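PDB 5HAX: nucleoporin NUP170 from Chaetomium thermophilum, which probably serves as an architectural scaffold component of the nuclear pore complex, joining a beta-propeller to a helical domain. Local coordinates for residues A[195-200]-A[252-257]; A[308-313]-A[383-388]. All coordinates share one frame; numbering follows the deposited sequence.

Contact 1 of 2, residues A[195-200]-A[252-257]; sequences TDIHEI and RTYHME
Ile197 sets its terminal methyl on the face of the Tyr254 ring, and this is the tight part of the contact. Ile197 CD1 comes within 3.3 Å of Tyr254 CE1 and stands over the ring, offset toward its rim. It makes a CH-pi contact, with CD1 3.7 Å from the ring centroid and 28° off the normal. The methyl gets there because CG1 lies beside the backbone N, anti to the carbonyl carbon (chi1 -70°), and the branch then runs straight out to CD1. Isoleucine suits this place because its longer arm carries a methyl out to the flat aromatic face.

The Thr195 side is looser and wetter. There the gap between Thr195 O and Tyr254 OH, 4.2 Å, is too wide for a direct bond and is spanned by a water. This water donates to Thr195 O at 2.6 Å and also hydrogen-bonds Tyr254 OH at 2.9 Å. Beyond it, the partly exposed Thr195 lies over one face of the Arg252 guanidinium, with its CG2 3.9 Å from Arg252 NH1. The polar ends of Arg252 are engaged elsewhere: NE and NH2 form salt bridges to Glu267 and Glu228, which should hold the flat group steady beneath the threonine. With a leucine in place of Tyr254, the bridging water would probably lose its hydroxyl mate and Ile197 the flat surface it rests on.

The segments belong to adjacent blades of the beta-propeller: 195-200 leads into strand 198-202 and 252-257 runs out of strand 251-255, each the third strand of its four-stranded sheet. Ile197 also packs on Phe188 of strand 187-190, while Tyr254 touches Lys264 of strand 263-268 and Arg252 lies against Ser244 and Ser246 of strand 241-246.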
ATOM      1  N   THR A 195      21.378 -22.445   5.115  1.00 37.22           N
ATOM      2  CA  THR A 195      19.969 -22.146   4.895  1.00 40.34           C
ATOM      3  C   THR A 195      19.135 -22.259   6.165  1.00 37.07           C
ATOM      4  O   THR A 195      17.904 -22.189   6.090  1.00 41.47           O
ATOM      5  CB  THR A 195      19.388 -23.070   3.820  1.00 41.89           C
ATOM      6  OG1 THR A 195      19.434 -24.430   4.272  1.00 46.18           O
ATOM      7  CG2 THR A 195      20.159 -22.942   2.516  1.00 45.34           C
ATOM      8  N   ASP A 196      19.770 -22.426   7.324  1.00 42.91           N
ATOM      9  CA  ASP A 196      19.021 -22.580   8.563  1.00 40.49           C
ATOM     10  C   ASP A 196      18.319 -21.281   8.935  1.00 46.77           C
ATOM     11  O   ASP A 196      18.815 -20.181   8.676  1.00 40.73           O
ATOM     12  CB  ASP A 196      19.936 -22.991   9.716  1.00 45.25           C
ATOM     13  CG  ASP A 196      20.570 -24.347   9.510  1.00 44.89           C
ATOM     14  OD1 ASP A 196      20.150 -25.079   8.590  1.00 42.94           O
ATOM     15  OD2 ASP A 196      21.486 -24.681  10.288  1.00 47.69           O
ATOM     16  N   ILE A 197      17.159 -21.420   9.571  1.00 37.70           N
ATOM     17  CA  ILE A 197      16.387 -20.292  10.077  1.00 42.07           C
ATOM     18  C   ILE A 197      16.322 -20.404  11.592  1.00 43.77           C
ATOM     19  O   ILE A 197      15.915 -21.443  12.126  1.00 46.08           O
ATOM     20  CB  ILE A 197      14.978 -20.249   9.460  1.00 37.99           C
ATOM     21  CG1 ILE A 197      15.091 -19.866   7.982  1.00 49.42           C
ATOM     22  CG2 ILE A 197      14.088 -19.246  10.201  1.00 43.36           C
ATOM     23  CD1 ILE A 197      13.805 -19.966   7.222  1.00 57.15           C
ATOM     24  N   HIS A 198      16.725 -19.338  12.274  1.00 43.04           N
ATOM     25  CA  HIS A 198      16.676 -19.255  13.723  1.00 45.93           C
ATOM     26  C   HIS A 198      15.578 -18.288  14.142  1.00 46.00           C
ATOM     27  O   HIS A 198      15.127 -17.447  13.360  1.00 43.57           O
ATOM     28  CB  HIS A 198      18.019 -18.789  14.299  1.00 45.21           C
ATOM     29  CG  HIS A 198      19.169 -19.686  13.965  1.00 53.18           C
ATOM     30  ND1 HIS A 198      19.840 -19.620  12.762  1.00 49.57           N
ATOM     31  CD2 HIS A 198      19.773 -20.664  14.680  1.00 52.32           C
ATOM     32  CE1 HIS A 198      20.807 -20.520  12.751  1.00 47.06           C
ATOM     33  NE2 HIS A 198      20.787 -21.168  13.903  1.00 49.03           N
ATOM     34  N   GLU A 199      15.151 -18.423  15.395  1.00 45.25           N
ATOM     35  CA  GLU A 199      14.178 -17.522  15.995  1.00 50.31           C
ATOM     36  C   GLU A 199      14.695 -17.080  17.353  1.00 52.71           C
ATOM     37  O   GLU A 199      15.274 -17.879  18.095  1.00 53.53           O
ATOM     38  CB  GLU A 199      12.800 -18.187  16.149  1.00 43.70           C
ATOM     39  CG  GLU A 199      11.757 -17.288  16.815  1.00 48.37           C
ATOM     40  CD  GLU A 199      10.350 -17.850  16.743  1.00 54.12           C
ATOM     41  OE1 GLU A 199      10.187 -19.009  16.310  1.00 50.70           O
ATOM     42  OE2 GLU A 199       9.402 -17.126  17.119  1.00 44.59           O
ATOM     43  N   ILE A 200      14.498 -15.802  17.666  1.00 48.53           N
ATOM     44  CA  ILE A 200      14.858 -15.244  18.964  1.00 47.71           C
ATOM     45  C   ILE A 200      13.587 -15.123  19.793  1.00 49.91           C
ATOM     46  O   ILE A 200      12.608 -14.503  19.360  1.00 52.73           O
ATOM     47  CB  ILE A 200      15.558 -13.881  18.822  1.00 46.75           C
ATOM     48  CG1 ILE A 200      16.921 -14.070  18.148  1.00 51.83           C
ATOM     49  CG2 ILE A 200      15.712 -13.215  20.199  1.00 52.80           C
ATOM     50  CD1 ILE A 200      17.784 -12.829  18.123  1.00 57.00           C
ATOM     51  N   ARG A 252      11.936 -21.913  -0.179  1.00 34.46           N
ATOM     52  CA  ARG A 252      11.439 -22.714   0.929  1.00 34.46           C
ATOM     53  C   ARG A 252      10.312 -21.968   1.631  1.00 40.49           C
ATOM     54  O   ARG A 252      10.408 -20.760   1.862  1.00 36.23           O
ATOM     55  CB  ARG A 252      12.562 -23.030   1.921  1.00 34.07           C
ATOM     56  CG  ARG A 252      13.636 -23.953   1.356  1.00 39.43           C
ATOM     57  CD  ARG A 252      14.790 -24.136   2.332  1.00 41.68           C
ATOM     58  NE  ARG A 252      15.710 -25.192   1.912  1.00 41.65           N
ATOM     59  CZ  ARG A 252      16.719 -25.023   1.060  1.00 48.30           C
ATOM     60  NH1 ARG A 252      16.950 -23.836   0.514  1.00 40.90           N
ATOM     61  NH2 ARG A 252      17.500 -26.050   0.749  1.00 48.95           N
ATOM     62  N   THR A 253       9.240 -22.691   1.951  1.00 38.88           N
ATOM     63  CA  THR A 253       8.076 -22.138   2.635  1.00 44.59           C
ATOM     64  C   THR A 253       7.962 -22.777   4.012  1.00 44.82           C
ATOM     65  O   THR A 253       8.017 -24.004   4.136  1.00 40.93           O
ATOM     66  CB  THR A 253       6.791 -22.383   1.838  1.00 43.32           C
ATOM     67  OG1 THR A 253       6.929 -21.838   0.520  1.00 43.39           O
ATOM     68  CG2 THR A 253       5.583 -21.741   2.530  1.00 42.58           C
ATOM     69  N   TYR A 254       7.805 -21.940   5.035  1.00 39.99           N
ATOM     70  CA  TYR A 254       7.645 -22.378   6.415  1.00 41.33           C
ATOM     71  C   TYR A 254       6.316 -21.861   6.947  1.00 43.50           C
ATOM     72  O   TYR A 254       5.901 -20.747   6.617  1.00 45.43           O
ATOM     73  CB  TYR A 254       8.791 -21.868   7.299  1.00 39.99           C
ATOM     74  CG  TYR A 254      10.169 -22.304   6.856  1.00 46.38           C
ATOM     75  CD1 TYR A 254      10.809 -21.678   5.796  1.00 42.46           C
ATOM     76  CD2 TYR A 254      10.834 -23.332   7.508  1.00 45.80           C
ATOM     77  CE1 TYR A 254      12.070 -22.070   5.390  1.00 44.03           C
ATOM     78  CE2 TYR A 254      12.098 -23.731   7.111  1.00 43.80           C
ATOM     79  CZ  TYR A 254      12.713 -23.097   6.053  1.00 42.10           C
ATOM     80  OH  TYR A 254      13.968 -23.488   5.653  1.00 43.85           O
ATOM     81  N   HIS A 255       5.654 -22.669   7.773  1.00 43.86           N
ATOM     82  CA  HIS A 255       4.360 -22.322   8.346  1.00 42.64           C
ATOM     83  C   HIS A 255       4.489 -22.212   9.858  1.00 45.51           C
ATOM     84  O   HIS A 255       5.108 -23.070  10.496  1.00 43.13           O
ATOM     85  CB  HIS A 255       3.296 -23.359   7.980  1.00 49.83           C
ATOM     86  CG  HIS A 255       1.952 -23.077   8.576  1.00 52.08           C
ATOM     87  ND1 HIS A 255       1.384 -23.876   9.545  1.00 57.97           N
ATOM     88  CD2 HIS A 255       1.066 -22.079   8.344  1.00 52.62           C
ATOM     89  CE1 HIS A 255       0.205 -23.385   9.881  1.00 55.32           C
ATOM     90  NE2 HIS A 255      -0.012 -22.294   9.168  1.00 54.56           N
ATOM     91  N   MET A 256       3.903 -21.156  10.422  1.00 47.94           N
ATOM     92  CA  MET A 256       3.904 -20.937  11.867  1.00 50.57           C
ATOM     93  C   MET A 256       2.641 -21.573  12.444  1.00 54.45           C
ATOM     94  O   MET A 256       1.614 -20.926  12.652  1.00 56.52           O
ATOM     95  CB  MET A 256       3.987 -19.448  12.182  1.00 50.43           C
ATOM     96  CG  MET A 256       5.279 -18.799  11.716  1.00 51.16           C
ATOM     97  SD  MET A 256       5.236 -17.002  11.833  1.00 53.23           S
ATOM     98  CE  MET A 256       5.678 -16.549  10.158  1.00 50.81           C
ATOM     99  N   GLU A 257       2.730 -22.879  12.701  1.00 63.86           N
ATOM    100  CA  GLU A 257       1.600 -23.621  13.244  1.00 68.11           C
ATOM    101  C   GLU A 257       1.308 -23.269  14.696  1.00 68.00           C
ATOM    102  O   GLU A 257       0.293 -23.724  15.233  1.00 76.78           O
ATOM    103  CB  GLU A 257       1.847 -25.128  13.120  1.00 66.70           C
ATOM    104  CG  GLU A 257       3.136 -25.614  13.767  1.00 76.79           C
ATOM    105  CD  GLU A 257       3.292 -27.119  13.696  1.00 84.26           C
ATOM    106  OE1 GLU A 257       2.381 -27.790  13.163  1.00 86.64           O
ATOM    107  OE2 GLU A 257       4.326 -27.633  14.173  1.00 88.53           O
TER
HETATM  108  O   HOH W   1      15.901 -21.614   4.573  1.00 38.93           O

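Contact 2 of 2, residues A[308-313]-A[383-388]; sequences HLMALT and GFRFSP
Arg385, whose aliphatic stem packs against Met310, ends in a salt bridge from NH2 to OE2 of Glu303, and the other oxygen of that carboxylate takes a hydrogen bond from Ser387. Two residues of segment 383-388 thus grip one acidic group, which gives the buried arginine charge a mate and probably fixes how its guanidinium is turned. The stem itself is extended from CG to NE, presenting CB and CD to the thioether that crosses it at a slant. Met310 SD lies 3.8 Å from Arg385 CD, and a bend at the end of the methionine (chi3 74°) swings CE to 3.8 Å from Arg385 CB. Long, flexible and unbranched, methionine can lay its thioether across an arginine stem without competing for its polar head.

Farther along the strands the contact closes in. Leu312 holds CG anti to its backbone N (chi1 -179°), and its CD2 reaches 3.6 Å from Gly383 CA. The bare alpha carbon explains the fit: a beta carbon on Gly383 would point at the leucine and fall 2.2 Å from Leu312 CD2, a clash.

The two strands come from successive blades of the propeller. Strand 380-386 is an edge strand of its sheet, next to strand 390-395, and it faces strand 307-313, which lies between strands 293-298 and 318-324. Met310 also packs on Arg318 and Phe320 of strand 318-324, and Leu312 on Val294 of strand 293-298, whose Ser297 adds a weak hydrogen bond to Arg385 O.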
ATOM      1  N   HIS A 308       0.469 -16.843  -4.120  1.00 36.58           N
ATOM      2  CA  HIS A 308       1.103 -16.568  -2.838  1.00 34.25           C
ATOM      3  C   HIS A 308       2.354 -15.709  -2.942  1.00 40.76           C
ATOM      4  O   HIS A 308       2.705 -15.033  -1.969  1.00 38.61           O
ATOM      5  CB  HIS A 308       1.497 -17.882  -2.150  1.00 40.63           C
ATOM      6  CG  HIS A 308       0.368 -18.571  -1.446  1.00 39.41           C
ATOM      7  ND1 HIS A 308      -0.819 -18.889  -2.069  1.00 38.40           N
ATOM      8  CD2 HIS A 308       0.260 -19.025  -0.175  1.00 38.62           C
ATOM      9  CE1 HIS A 308      -1.615 -19.498  -1.208  1.00 43.19           C
ATOM     10  NE2 HIS A 308      -0.983 -19.595  -0.052  1.00 42.50           N
ATOM     11  N   LEU A 309       3.043 -15.719  -4.081  1.00 42.72           N
ATOM     12  CA  LEU A 309       4.426 -15.267  -4.107  1.00 37.80           C
ATOM     13  C   LEU A 309       4.806 -14.808  -5.506  1.00 39.54           C
ATOM     14  O   LEU A 309       4.426 -15.438  -6.496  1.00 37.78           O
ATOM     15  CB  LEU A 309       5.352 -16.402  -3.652  1.00 36.91           C
ATOM     16  CG  LEU A 309       6.803 -16.069  -3.330  1.00 42.05           C
ATOM     17  CD1 LEU A 309       6.882 -15.200  -2.086  1.00 42.43           C
ATOM     18  CD2 LEU A 309       7.592 -17.355  -3.151  1.00 41.41           C
ATOM     19  N   MET A 310       5.563 -13.714  -5.575  1.00 38.37           N
ATOM     20  CA  MET A 310       6.221 -13.283  -6.799  1.00 38.12           C
ATOM     21  C   MET A 310       7.718 -13.529  -6.672  1.00 38.96           C
ATOM     22  O   MET A 310       8.312 -13.268  -5.622  1.00 36.70           O
ATOM     23  CB  MET A 310       5.971 -11.800  -7.089  1.00 36.57           C
ATOM     24  CG  MET A 310       6.399 -11.379  -8.492  1.00 38.88           C
ATOM     25  SD  MET A 310       6.538  -9.594  -8.714  1.00 47.01           S
ATOM     26  CE  MET A 310       8.054  -9.259  -7.820  1.00 45.87           C
ATOM     27  N   ALA A 311       8.321 -14.029  -7.747  1.00 34.90           N
ATOM     28  CA  ALA A 311       9.757 -14.265  -7.812  1.00 35.49           C
ATOM     29  C   ALA A 311      10.307 -13.552  -9.035  1.00 36.70           C
ATOM     30  O   ALA A 311       9.748 -13.672 -10.130  1.00 38.22           O
ATOM     31  CB  ALA A 311      10.074 -15.762  -7.871  1.00 39.20           C
ATOM     32  N   LEU A 312      11.387 -12.801  -8.845  1.00 31.68           N
ATOM     33  CA  LEU A 312      12.004 -12.014  -9.905  1.00 34.71           C
ATOM     34  C   LEU A 312      13.301 -12.680 -10.345  1.00 34.47           C
ATOM     35  O   LEU A 312      14.165 -12.972  -9.512  1.00 39.73           O
ATOM     36  CB  LEU A 312      12.281 -10.585  -9.432  1.00 32.40           C
ATOM     37  CG  LEU A 312      12.907  -9.661 -10.482  1.00 43.96           C
ATOM     38  CD1 LEU A 312      11.930  -9.398 -11.618  1.00 35.05           C
ATOM     39  CD2 LEU A 312      13.354  -8.358  -9.847  1.00 43.86           C
ATOM     40  N   THR A 313      13.432 -12.914 -11.648  1.00 37.60           N
ATOM     41  CA  THR A 313      14.655 -13.449 -12.223  1.00 36.83           C
ATOM     42  C   THR A 313      15.616 -12.314 -12.563  1.00 41.83           C
ATOM     43  O   THR A 313      15.229 -11.148 -12.664  1.00 38.69           O
ATOM     44  CB  THR A 313      14.362 -14.256 -13.489  1.00 33.51           C
ATOM     45  OG1 THR A 313      13.909 -13.378 -14.527  1.00 34.89           O
ATOM     46  CG2 THR A 313      13.313 -15.326 -13.231  1.00 32.26           C
ATOM     47  N   GLY A 383      14.719  -6.177  -6.762  1.00 38.20           N
ATOM     48  CA  GLY A 383      13.321  -6.059  -7.141  1.00 41.77           C
ATOM     49  C   GLY A 383      12.410  -6.039  -5.936  1.00 36.44           C
ATOM     50  O   GLY A 383      12.676  -6.693  -4.922  1.00 35.01           O
ATOM     51  N   PHE A 384      11.312  -5.290  -6.060  1.00 33.75           N
ATOM     52  CA  PHE A 384      10.349  -5.117  -4.980  1.00 35.92           C
ATOM     53  C   PHE A 384       8.941  -5.046  -5.553  1.00 39.23           C
ATOM     54  O   PHE A 384       8.728  -4.466  -6.623  1.00 38.96           O
ATOM     55  CB  PHE A 384      10.635  -3.839  -4.179  1.00 40.64           C
ATOM     56  CG  PHE A 384      12.054  -3.722  -3.700  1.00 41.13           C
ATOM     57  CD1 PHE A 384      12.408  -4.148  -2.432  1.00 44.70           C
ATOM     58  CD2 PHE A 384      13.035  -3.180  -4.517  1.00 42.46           C
ATOM     59  CE1 PHE A 384      13.714  -4.040  -1.989  1.00 40.91           C
ATOM     60  CE2 PHE A 384      14.341  -3.071  -4.079  1.00 43.43           C
ATOM     61  CZ  PHE A 384      14.679  -3.502  -2.814  1.00 43.62           C
ATOM     62  N   ARG A 385       7.981  -5.632  -4.834  1.00 38.55           N
ATOM     63  CA  ARG A 385       6.566  -5.532  -5.177  1.00 42.27           C
ATOM     64  C   ARG A 385       5.787  -5.095  -3.947  1.00 44.17           C
ATOM     65  O   ARG A 385       5.987  -5.635  -2.854  1.00 44.20           O
ATOM     66  CB  ARG A 385       6.004  -6.858  -5.702  1.00 47.62           C
ATOM     67  CG  ARG A 385       4.548  -6.768  -6.164  1.00 46.84           C
ATOM     68  CD  ARG A 385       3.932  -8.144  -6.393  1.00 38.40           C
ATOM     69  NE  ARG A 385       2.567  -8.057  -6.910  1.00 41.45           N
ATOM     70  CZ  ARG A 385       1.481  -7.897  -6.156  1.00 40.92           C
ATOM     71  NH1 ARG A 385       1.580  -7.796  -4.837  1.00 39.89           N
ATOM     72  NH2 ARG A 385       0.285  -7.829  -6.727  1.00 40.80           N
ATOM     73  N   PHE A 386       4.901  -4.118  -4.134  1.00 38.85           N
ATOM     74  CA  PHE A 386       3.996  -3.650  -3.093  1.00 41.37           C
ATOM     75  C   PHE A 386       2.568  -3.726  -3.608  1.00 34.64           C
ATOM     76  O   PHE A 386       2.302  -3.389  -4.766  1.00 37.71           O
ATOM     77  CB  PHE A 386       4.322  -2.210  -2.671  1.00 40.72           C
ATOM     78  CG  PHE A 386       5.751  -2.008  -2.263  1.00 38.67           C
ATOM     79  CD1 PHE A 386       6.169  -2.326  -0.985  1.00 39.90           C
ATOM     80  CD2 PHE A 386       6.675  -1.495  -3.157  1.00 44.25           C
ATOM     81  CE1 PHE A 386       7.482  -2.141  -0.605  1.00 41.84           C
ATOM     82  CE2 PHE A 386       7.990  -1.308  -2.782  1.00 39.41           C
ATOM     83  CZ  PHE A 386       8.393  -1.631  -1.504  1.00 42.70           C
ATOM     84  N   SER A 387       1.657  -4.187  -2.755  1.00 37.45           N
ATOM     85  CA  SER A 387       0.238  -4.201  -3.092  1.00 40.09           C
ATOM     86  C   SER A 387      -0.190  -2.797  -3.512  1.00 37.08           C
ATOM     87  O   SER A 387       0.246  -1.817  -2.907  1.00 36.33           O
ATOM     88  CB  SER A 387      -0.607  -4.680  -1.909  1.00 41.29           C
ATOM     89  OG  SER A 387      -0.262  -5.998  -1.521  1.00 43.01           O
ATOM     90  N   PRO A 388      -1.048  -2.689  -4.540  1.00 37.04           N
ATOM     91  CA  PRO A 388      -1.716  -3.752  -5.296  1.00 38.42           C
ATOM     92  C   PRO A 388      -0.921  -4.244  -6.510  1.00 39.81           C
ATOM     93  O   PRO A 388      -1.518  -4.802  -7.432  1.00 37.68           O
ATOM     94  CB  PRO A 388      -3.011  -3.076  -5.738  1.00 41.81           C
ATOM     95  CG  PRO A 388      -2.594  -1.666  -5.987  1.00 42.90           C
ATOM     96  CD  PRO A 388      -1.473  -1.359  -5.011  1.00 39.95           C
TER

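Both contacts join neighbouring blades of one propeller, but different pairs, and they share no strand; their centres lie about 20 Å apart. The centre of contact 2 lies about 13 Å from the centre of the whole chain, that of contact 1 about 26 Å, and every residue that touches in contact 2 is buried. Contact 1 is also largely buried, yet includes a partly exposed threonine and a bridging water. Each includes an arginine whose charge is met by glutamate outside the segments, but it lies by a threonine in contact 1 and packs its stem on a methionine in contact 2. The aliphatic partner differs too: an aromatic face in contact 1, a bare glycine backbone in contact 2.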